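Local coordinates for uncharacterized protein CGL0972 (Corynebacterium glutamicum, PDB 2VQG) that probably forms an anion-specific, alpha-helical pore in the outer membrane layer of the cell envelope and binds zinc ions, at residues V34-E37 with G38-N41. Residues are numbered along the deposited sequence; the frame is centred on the assembly and turned at random.
With ZN (zinc ion), chain O; ZN (zinc ion), chain K.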
ATOM      1  N   VAL A  34       4.540  -6.983  -1.907  1.00 18.46           N
ATOM      2  CA  VAL A  34       3.129  -6.569  -2.008  1.00 19.15           C
ATOM      3  C   VAL A  34       2.770  -5.934  -3.355  1.00 19.73           C
ATOM      4  O   VAL A  34       1.615  -5.996  -3.790  1.00 20.33           O
ATOM      5  CB  VAL A  34       2.672  -5.632  -0.847  1.00 18.29           C
ATOM      6  CG1 VAL A  34       2.722  -6.347   0.513  1.00 19.31           C
ATOM      7  CG2 VAL A  34       3.501  -4.316  -0.800  1.00 18.65           C
ATOM      8  N   LEU A  35       3.752  -5.349  -4.033  1.00 20.16           N
ATOM      9  CA  LEU A  35       3.492  -4.717  -5.327  1.00 21.73           C
ATOM     10  C   LEU A  35       3.835  -5.635  -6.479  1.00 24.39           C
ATOM     11  O   LEU A  35       4.926  -6.233  -6.486  1.00 25.04           O
ATOM     12  CB  LEU A  35       4.297  -3.414  -5.459  1.00 21.47           C
ATOM     13  CG  LEU A  35       4.170  -2.592  -6.748  1.00 20.30           C
ATOM     14  CD1 LEU A  35       2.767  -2.052  -6.935  1.00 18.98           C
ATOM     15  CD2 LEU A  35       5.164  -1.448  -6.662  1.00 20.87           C
ATOM     16  N   GLU A  36       2.905  -5.728  -7.433  1.00 26.49           N
ATOM     17  CA  GLU A  36       3.118  -6.436  -8.695  1.00 29.14           C
ATOM     18  C   GLU A  36       2.486  -5.748  -9.917  1.00 29.88           C
ATOM     19  O   GLU A  36       1.879  -4.678  -9.810  1.00 29.94           O
ATOM     20  CB  GLU A  36       2.619  -7.866  -8.596  1.00 29.76           C
ATOM     21  CG  GLU A  36       1.107  -8.005  -8.514  1.00 32.78           C
ATOM     22  CD  GLU A  36       0.713  -9.398  -8.100  1.00 38.09           C
ATOM     23  OE1 GLU A  36       1.535 -10.057  -7.406  1.00 41.40           O
ATOM     24  OE2 GLU A  36      -0.411  -9.848  -8.458  1.00 39.93           O
ATOM     25  N   GLU A  37       2.615  -6.420 -11.061  1.00 30.35           N
ATOM     26  CA  GLU A  37       2.278  -5.894 -12.364  1.00 31.41           C
ATOM     27  C   GLU A  37       0.775  -5.953 -12.656  1.00 31.22           C
ATOM     28  O   GLU A  37       0.103  -6.937 -12.327  1.00 31.23           O
ATOM     29  CB  GLU A  37       3.043  -6.696 -13.414  1.00 32.09           C
ATOM     30  CG  GLU A  37       3.130  -6.037 -14.763  1.00 35.55           C
ATOM     31  CD  GLU A  37       3.778  -4.681 -14.676  1.00 39.64           C
ATOM     32  OE1 GLU A  37       4.726  -4.533 -13.869  1.00 41.88           O
ATOM     33  OE2 GLU A  37       3.330  -3.763 -15.400  1.00 41.16           O
ATOM     34  N   GLY A  38       0.257  -4.894 -13.277  1.00 30.93           N
ATOM     35  CA  GLY A  38      -1.156  -4.847 -13.671  1.00 30.00           C
ATOM     36  C   GLY A  38      -2.062  -4.852 -12.461  1.00 29.31           C
ATOM     37  O   GLY A  38      -3.244  -5.199 -12.545  1.00 29.34           O
ATOM     38  N   GLN A  39      -1.494  -4.473 -11.322  1.00 28.56           N
ATOM     39  CA  GLN A  39      -2.212  -4.501 -10.083  1.00 27.56           C
ATOM     40  C   GLN A  39      -3.125  -3.290  -9.989  1.00 26.74           C
ATOM     41  O   GLN A  39      -2.745  -2.180 -10.369  1.00 26.90           O
ATOM     42  CB  GLN A  39      -1.211  -4.510  -8.932  1.00 27.81           C
ATOM     43  CG  GLN A  39      -1.706  -5.123  -7.668  1.00 27.57           C
ATOM     44  CD  GLN A  39      -0.641  -5.090  -6.584  1.00 27.60           C
ATOM     45  OE1 GLN A  39       0.307  -4.312  -6.667  1.00 23.97           O
ATOM     46  NE2 GLN A  39      -0.795  -5.937  -5.560  1.00 25.55           N
ATOM     47  N   TYR A  40      -4.336  -3.520  -9.494  1.00 26.00           N
ATOM     48  CA  TYR A  40      -5.255  -2.445  -9.159  1.00 25.32           C
ATOM     49  C   TYR A  40      -4.969  -1.935  -7.769  1.00 24.72           C
ATOM     50  O   TYR A  40      -4.403  -2.669  -6.949  1.00 24.78           O
ATOM     51  CB  TYR A  40      -6.691  -2.952  -9.230  1.00 26.17           C
ATOM     52  CG  TYR A  40      -7.146  -3.139 -10.657  1.00 27.14           C
ATOM     53  CD1 TYR A  40      -7.443  -2.037 -11.454  1.00 27.44           C
ATOM     54  CD2 TYR A  40      -7.260  -4.410 -11.215  1.00 27.49           C
ATOM     55  CE1 TYR A  40      -7.841  -2.186 -12.763  1.00 28.42           C
ATOM     56  CE2 TYR A  40      -7.670  -4.575 -12.537  1.00 28.41           C
ATOM     57  CZ  TYR A  40      -7.955  -3.456 -13.308  1.00 28.77           C
ATOM     58  OH  TYR A  40      -8.363  -3.598 -14.630  1.00 28.35           O
ATOM     59  N   ASN A  41      -5.379  -0.696  -7.496  1.00 23.12           N
ATOM     60  CA  ASN A  41      -5.274  -0.110  -6.155  1.00 21.92           C
ATOM     61  C   ASN A  41      -5.777  -1.088  -5.078  1.00 21.25           C
ATOM     62  O   ASN A  41      -5.053  -1.416  -4.124  1.00 20.08           O
ATOM     63  CB  ASN A  41      -6.036   1.234  -6.114  1.00 21.95           C
ATOM     64  CG  ASN A  41      -6.059   1.871  -4.722  1.00 21.48           C
ATOM     65  OD1 ASN A  41      -6.372   1.213  -3.720  1.00 20.97           O
ATOM     66  ND2 ASN A  41      -5.756   3.164  -4.659  1.00 17.67           N
TER
HETATM   67 ZN    ZN O1094       0.078 -11.658  -6.996  0.50 37.39          ZN
HETATM   68 ZN    ZN K1090       4.422  -1.890 -14.860  0.90 54.34          ZN
HETATM   69  O   HOH W   1      -1.759 -12.442  -8.412  1.00 45.84           O
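Gln-39 reaches back along the chain to the backbone of Val-34 and Glu-36. Gln-39 CB lies 3.2 Å from Glu-36 O. CG sits opposite the backbone N (chi1 -154°) and the chain beyond it is extended, which carries the amide back to Val-34 and Glu-36; on the way Gln-39 CG passes 4.1 Å from Glu-36 CG, the two side chains crossing at about a right angle. At the amide, Gln-39 NE2 donates to Val-34 O over 3.0 Å, a nearly straight bond (N-H...O 163°) with the acceptor close to the amide plane. Gln-39 OE1 accepts from Glu-36 N at 3.1 Å; that bond too is straight at hydrogen, yet the donor stands above the carbonyl plane, 63° out of it. Two bonds thus fix the rotation of the buried amide, while Leu-35 CD1 comes within 3.4 Å of Gln-39 OE1. Glu-36 to Gln-39 form a type II beta turn, with Gly-38 at positive phi, in the loop joining helix 19-31 to helix 41-52 of this putative alpha-helical porin; Val-84 and Leu-44 also touch the Gln-39 side chain. The Glu-36 carboxylate chelates a zinc ion through both oxygens, OE1 at 2.2 Å and OE2 at 2.4 Å; a water and two atoms from elsewhere in the structure also bind it. Exposed Glu-37, bent at chi2, binds a second zinc ion through OE2 at 2.2 Å.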